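Local coordinates for protein lipid transferase CIDEC (Mus musculus, PDB 4IKG) that transfers triacylglycerol between lipid droplets and promotes their fusion, driving formation of a single large droplet in white fat cells, at residues His24-Glu27 / Asp28-Lys32; Asn31-Gln34 / Asp35-Leu39. All blocks are in the same frame, centred on the assembly; numbering follows the deposited sequence. Where two conformers were deposited one is given.

Interaction 1: residues His24-Glu27 / Asp28-Lys32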
ATOM      1  N   HIS A  24      -6.933   2.084   9.127  0.53 56.56           N
ATOM      2  CA  HIS A  24      -8.053   1.364   9.730  0.53 55.17           C
ATOM      3  C   HIS A  24      -8.500   0.202   8.855  0.53 55.74           C
ATOM      4  O   HIS A  24      -8.923  -0.839   9.357  0.53 53.39           O
ATOM      5  CB  HIS A  24      -9.234   2.297   9.981  0.53 58.68           C
ATOM      6  CG  HIS A  24      -9.289   2.848  11.369  0.53 58.58           C
ATOM      7  ND1 HIS A  24      -8.786   4.088  11.698  0.53 62.43           N
ATOM      8  CD2 HIS A  24      -9.795   2.332  12.515  0.53 57.67           C
ATOM      9  CE1 HIS A  24      -8.977   4.312  12.985  0.53 63.44           C
ATOM     10  NE2 HIS A  24      -9.589   3.260  13.504  0.53 59.49           N
ATOM     11  N   SER A  25      -8.435   0.394   7.543  1.00 44.59           N
ATOM     12  CA  SER A  25      -8.678  -0.706   6.604  1.00 44.30           C
ATOM     13  C   SER A  25      -8.038  -0.404   5.247  1.00 46.91           C
ATOM     14  O   SER A  25      -7.435   0.656   5.063  1.00 48.45           O
ATOM     15  CB  SER A  25     -10.169  -1.051   6.459  1.00 48.15           C
ATOM     16  OG  SER A  25     -10.968   0.080   6.196  1.00 53.76           O
ATOM     17  N   LEU A  26      -8.162  -1.346   4.315  1.00 52.48           N
ATOM     18  CA  LEU A  26      -7.610  -1.217   2.965  1.00 54.32           C
ATOM     19  C   LEU A  26      -8.057   0.068   2.277  1.00 60.18           C
ATOM     20  O   LEU A  26      -7.234   0.835   1.766  1.00 61.48           O
ATOM     21  CB  LEU A  26      -8.035  -2.422   2.120  1.00 54.54           C
ATOM     22  CG  LEU A  26      -7.587  -2.481   0.660  1.00 56.82           C
ATOM     23  CD1 LEU A  26      -6.083  -2.364   0.570  1.00 53.93           C
ATOM     24  CD2 LEU A  26      -8.054  -3.775   0.019  1.00 56.59           C
ATOM     25  N   GLU A  27      -9.369   0.284   2.274  1.00 81.09           N
ATOM     26  CA  GLU A  27      -9.984   1.441   1.638  1.00 87.39           C
ATOM     27  C   GLU A  27      -9.353   2.726   2.148  1.00 88.53           C
ATOM     28  O   GLU A  27      -8.943   3.595   1.369  1.00 92.05           O
ATOM     29  CB  GLU A  27     -11.477   1.465   1.962  1.00 90.93           C
ATOM     30  CG  GLU A  27     -12.359   1.846   0.795  1.00 97.31           C
ATOM     31  CD  GLU A  27     -13.433   2.846   1.176  1.00102.58           C
ATOM     32  OE1 GLU A  27     -13.296   3.488   2.236  1.00101.73           O
ATOM     33  OE2 GLU A  27     -14.415   2.994   0.418  1.00107.91           O
ATOM     34  N   ASP A  28      -9.282   2.811   3.471  1.00 90.11           N
ATOM     35  CA  ASP A  28      -8.803   3.980   4.181  1.00 89.39           C
ATOM     36  C   ASP A  28      -7.336   4.242   3.879  1.00 86.91           C
ATOM     37  O   ASP A  28      -6.926   5.386   3.670  1.00 90.49           O
ATOM     38  CB  ASP A  28      -8.983   3.740   5.673  1.00 83.30           C
ATOM     39  CG  ASP A  28     -10.221   2.906   5.979  1.00 83.59           C
ATOM     40  OD1 ASP A  28     -10.533   2.003   5.175  1.00 85.18           O
ATOM     41  OD2 ASP A  28     -10.901   3.147   7.001  1.00 82.79           O
ATOM     42  N   LEU A  29      -6.547   3.173   3.876  1.00 58.49           N
ATOM     43  CA  LEU A  29      -5.140   3.267   3.522  1.00 56.54           C
ATOM     44  C   LEU A  29      -5.019   3.852   2.129  1.00 62.98           C
ATOM     45  O   LEU A  29      -4.285   4.815   1.911  1.00 64.98           O
ATOM     46  CB  LEU A  29      -4.480   1.890   3.556  1.00 52.10           C
ATOM     47  CG  LEU A  29      -3.004   1.884   3.161  1.00 50.22           C
ATOM     48  CD1 LEU A  29      -2.214   2.798   4.084  1.00 47.38           C
ATOM     49  CD2 LEU A  29      -2.439   0.473   3.186  1.00 44.88           C
ATOM     50  N   LEU A  30      -5.751   3.268   1.187  1.00 67.35           N
ATOM     51  CA  LEU A  30      -5.731   3.754  -0.186  1.00 72.27           C
ATOM     52  C   LEU A  30      -6.178   5.216  -0.295  1.00 78.35           C
ATOM     53  O   LEU A  30      -5.741   5.939  -1.191  1.00 82.13           O
ATOM     54  CB  LEU A  30      -6.547   2.838  -1.108  1.00 73.54           C
ATOM     55  CG  LEU A  30      -5.712   1.833  -1.910  1.00 71.03           C
ATOM     56  CD1 LEU A  30      -4.599   2.560  -2.640  1.00 73.05           C
ATOM     57  CD2 LEU A  30      -5.142   0.731  -1.027  1.00 64.36           C
ATOM     58  N   ASN A  31      -7.033   5.645   0.628  1.00 90.11           N
ATOM     59  CA  ASN A  31      -7.407   7.053   0.725  1.00 95.54           C
ATOM     60  C   ASN A  31      -6.232   7.920   1.193  1.00 94.54           C
ATOM     61  O   ASN A  31      -5.976   8.988   0.636  1.00 99.13           O
ATOM     62  CB  ASN A  31      -8.619   7.242   1.652  1.00 96.91           C
ATOM     63  CG  ASN A  31      -9.918   6.734   1.038  1.00100.08           C
ATOM     64  OD1 ASN A  31     -10.058   6.659  -0.183  1.00103.25           O
ATOM     65  ND2 ASN A  31     -10.878   6.390   1.890  1.00 99.45           N
ATOM     66  N   LYS A  32      -5.504   7.427   2.193  1.00 86.99           N
ATOM     67  CA  LYS A  32      -4.447   8.191   2.860  1.00 85.57           C
ATOM     68  C   LYS A  32      -3.152   8.325   2.057  1.00 85.27           C
ATOM     69  O   LYS A  32      -2.570   9.410   1.972  1.00 88.06           O
ATOM     70  CB  LYS A  32      -4.133   7.571   4.227  1.00 78.14           C
ATOM     71  CG  LYS A  32      -4.359   8.514   5.392  1.00 80.28           C
ATOM     72  CD  LYS A  32      -5.379   7.954   6.364  1.00 77.50           C
ATOM     73  CE  LYS A  32      -4.721   7.542   7.665  1.00 71.55           C
ATOM     74  NZ  LYS A  32      -5.721   7.022   8.631  1.00 69.72           N
TER
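The carbonyls of S25, L26 and E27 accept the backbone N-H groups of L29, L30 and N31, each four residues on. H24-E27 and D28-K32 are continuous, and the stretch runs from the N-cap residue S25 into the first two turns of helix 26-36. The helix is the long one of the ubiquitin-like CIDE-N domain. L29 N to S25 O is 2.9 Å, and L30 N to L26 O is also 2.9 Å. N31 N to E27 O has the same length, but its N-H...O angle is only 140°.

S25 holds the N-cap position. Its side chain makes no capping bond. The D28 carboxylate folds back toward S25, because chi1 of D28 is twisted to -34°, away from a staggered position. The hydroxyl and carboxylate lie too close together in the model, so their interaction is doubtful. D28 OD2 also approaches CB of H24, at 3.5 Å.

L26 and L30 form the apolar side of the turn. They run side by side and point the same way. The L26 chain has CG anti to its N, beside the carbonyl carbon. Its CD1 meets CD2 of L30 at 3.6 Å. L26, L29 and L30 all reach L46 of strand 45-48, and L29 also touches F61 of helix 58-63. These leucines seat the N-terminal end of the helix against strand 45-48, and L29 seats it against helix 58-63 as well.

The exposed side is polar. Here the E27 side chain, bent at chi2, comes near the side chain of N31 one turn on. The E27 carboxylate and the N31 amide are turned 60° apart. N31 ND2 comes within 3.8 Å of E27 OE1.

Interaction 2: residues Asn31-Gln34 / Asp35-Leu39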
ATOM      1  N   ASN A  31      -7.033   5.645   0.628  1.00 90.11           N
ATOM      2  CA  ASN A  31      -7.407   7.053   0.725  1.00 95.54           C
ATOM      3  C   ASN A  31      -6.232   7.920   1.193  1.00 94.54           C
ATOM      4  O   ASN A  31      -5.976   8.988   0.636  1.00 99.13           O
ATOM      5  CB  ASN A  31      -8.619   7.242   1.652  1.00 96.91           C
ATOM      6  CG  ASN A  31      -9.918   6.734   1.038  1.00100.08           C
ATOM      7  OD1 ASN A  31     -10.058   6.659  -0.183  1.00103.25           O
ATOM      8  ND2 ASN A  31     -10.878   6.390   1.890  1.00 99.45           N
ATOM      9  N   LYS A  32      -5.504   7.427   2.193  1.00 86.99           N
ATOM     10  CA  LYS A  32      -4.447   8.191   2.860  1.00 85.57           C
ATOM     11  C   LYS A  32      -3.152   8.325   2.057  1.00 85.27           C
ATOM     12  O   LYS A  32      -2.570   9.410   1.972  1.00 88.06           O
ATOM     13  CB  LYS A  32      -4.133   7.571   4.227  1.00 78.14           C
ATOM     14  CG  LYS A  32      -4.359   8.514   5.392  1.00 80.28           C
ATOM     15  CD  LYS A  32      -5.379   7.954   6.364  1.00 77.50           C
ATOM     16  CE  LYS A  32      -4.721   7.542   7.665  1.00 71.55           C
ATOM     17  NZ  LYS A  32      -5.721   7.022   8.631  1.00 69.72           N
ATOM     18  N   VAL A  33      -2.712   7.210   1.479  1.00 76.67           N
ATOM     19  CA  VAL A  33      -1.406   7.114   0.819  1.00 75.50           C
ATOM     20  C   VAL A  33      -1.168   8.153  -0.292  1.00 81.59           C
ATOM     21  O   VAL A  33      -0.034   8.573  -0.515  1.00 81.61           O
ATOM     22  CB  VAL A  33      -1.122   5.661   0.321  1.00 71.42           C
ATOM     23  CG1 VAL A  33      -2.255   5.155  -0.570  1.00 74.25           C
ATOM     24  CG2 VAL A  33       0.231   5.572  -0.384  1.00 70.95           C
ATOM     25  N   GLN A  34      -2.230   8.588  -0.967  1.00 82.52           N
ATOM     26  CA  GLN A  34      -2.086   9.596  -2.023  1.00 88.82           C
ATOM     27  C   GLN A  34      -1.519  10.906  -1.484  1.00 90.98           C
ATOM     28  O   GLN A  34      -0.564  11.449  -2.034  1.00 92.82           O
ATOM     29  CB  GLN A  34      -3.415   9.863  -2.739  1.00 94.51           C
ATOM     30  CG  GLN A  34      -3.311  10.910  -3.851  1.00101.48           C
ATOM     31  CD  GLN A  34      -4.664  11.354  -4.390  1.00107.61           C
ATOM     32  OE1 GLN A  34      -5.687  11.231  -3.716  1.00107.36           O
ATOM     33  NE2 GLN A  34      -4.671  11.876  -5.612  1.00113.40           N
ATOM     34  N   ASP A  35      -2.115  11.407  -0.407  1.00 91.94           N
ATOM     35  CA  ASP A  35      -1.669  12.653   0.207  1.00 94.00           C
ATOM     36  C   ASP A  35      -0.513  12.446   1.182  1.00 88.30           C
ATOM     37  O   ASP A  35       0.193  13.398   1.520  1.00 89.64           O
ATOM     38  CB  ASP A  35      -2.833  13.372   0.898  1.00 97.15           C
ATOM     39  CG  ASP A  35      -3.632  14.242  -0.055  1.00104.85           C
ATOM     40  OD1 ASP A  35      -3.033  14.789  -1.005  1.00108.47           O
ATOM     41  OD2 ASP A  35      -4.855  14.384   0.151  1.00107.53           O
ATOM     42  N   ILE A  36      -0.312  11.213   1.637  1.00 76.25           N
ATOM     43  CA  ILE A  36       0.817  10.942   2.523  1.00 70.87           C
ATOM     44  C   ILE A  36       2.143  10.818   1.751  1.00 70.26           C
ATOM     45  O   ILE A  36       3.171  11.343   2.183  1.00 69.34           O
ATOM     46  CB  ILE A  36       0.570   9.711   3.430  1.00 64.61           C
ATOM     47  CG1 ILE A  36      -0.530  10.022   4.448  1.00 65.17           C
ATOM     48  CG2 ILE A  36       1.840   9.312   4.159  1.00 59.20           C
ATOM     49  CD1 ILE A  36      -0.667   9.002   5.557  1.00 59.25           C
ATOM     50  N   LEU A  37       2.104  10.156   0.595  1.00 63.87           N
ATOM     51  CA  LEU A  37       3.302   9.902  -0.212  1.00 64.26           C
ATOM     52  C   LEU A  37       3.527  10.913  -1.338  1.00 71.16           C
ATOM     53  O   LEU A  37       4.374  10.693  -2.206  1.00 72.55           O
ATOM     54  CB  LEU A  37       3.240   8.499  -0.826  1.00 61.62           C
ATOM     55  CG  LEU A  37       3.572   7.318   0.079  1.00 54.66           C
ATOM     56  CD1 LEU A  37       3.772   6.054  -0.742  1.00 53.24           C
ATOM     57  CD2 LEU A  37       4.813   7.633   0.890  1.00 52.16           C
ATOM     58  N   LYS A  38       2.771  12.009  -1.321  1.00 75.60           N
ATOM     59  CA  LYS A  38       2.784  12.993  -2.410  1.00 82.79           C
ATOM     60  C   LYS A  38       2.539  12.345  -3.774  1.00 85.30           C
ATOM     61  O   LYS A  38       3.430  12.325  -4.625  1.00 87.33           O
ATOM     62  CB  LYS A  38       4.101  13.785  -2.441  1.00 84.55           C
ATOM     63  CG  LYS A  38       4.155  15.005  -1.526  1.00 86.03           C
ATOM     64  CD  LYS A  38       5.380  15.858  -1.846  1.00 89.33           C
ATOM     65  CE  LYS A  38       5.198  17.300  -1.394  1.00 93.62           C
ATOM     66  NZ  LYS A  38       3.928  17.880  -1.913  1.00 98.90           N
ATOM     67  N   LEU A  39       1.334  11.820  -3.983  1.00 85.45           N
ATOM     68  CA  LEU A  39       1.006  11.158  -5.245  1.00 87.82           C
ATOM     69  C   LEU A  39       0.118  12.011  -6.148  1.00 95.24           C
ATOM     70  O   LEU A  39      -0.893  12.559  -5.707  1.00 97.11           O
ATOM     71  CB  LEU A  39       0.377   9.787  -4.990  1.00 82.84           C
ATOM     72  CG  LEU A  39       1.378   8.793  -4.403  1.00 76.22           C
ATOM     73  CD1 LEU A  39       0.755   7.424  -4.210  1.00 71.73           C
ATOM     74  CD2 LEU A  39       2.612   8.707  -5.292  1.00 77.76           C
TER
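L39 O lies past the CG and NE2 side of the Q34 amide, displaced from its plane and 3.8 Å from Q34 NE2. Q34 CG is nearer to L39 O, at 3.5 Å. Q34 has CG anti to the backbone N (chi1 -180°) and an extended chain beyond it. The same side chain touches K42 and P43 of the following loop.

The flat carbonyls are met in different ways. I36 N reaches K32 O at 2.9 Å, in the carbonyl plane. D35 N adds a weak bond to the same oxygen. L37 N binds V33 O at 2.9 Å, but the donor is tilted 34° out of the plane. L39 N binds Q34 O in plane, at 2.7 Å.

This last bond spans five residues and ends helix 26-36 of the beta-grasp, ubiquitin-like CIDE-N fold. K38 has a left-handed backbone (phi 53°). These are two features of a Schellman motif. The companion bond is absent, since K38 N is 4.1 Å from D35 O. The end is therefore an incomplete version of that motif.

V33 and L37 cross at an angle on the buried side. CG2 of V33 meets CD1 of L37 at 3.6 Å. Both side chains touch V10 of strand 7-11, while V33 and L39 touch V72 of strand 69-73. On the outer side K32 and I36 run alongside each other. I36 CD1 rests on K32 CG at 3.7 Å, and I36 also packs on I21 of strand 18-22.

Both interactions belong to helix 26-36. Interaction 1 comes first in the chain and covers the helix start. Interaction 2 follows and covers its end and the exit to L39. They share N31 and K32, and their centres lie about 10 Å apart. The N-terminal part of the helix rests on strand 45-48 and helix 58-63. The C-terminal part rests on strands 18-22, 7-11 and 69-73. One helix thus crosses the mixed sheet of this ubiquitin-like domain, and the two contacts describe its two ends. The CIDE-N domain mediates homodimerization, which is crucial for lipid exchange and transfer by the whole protein.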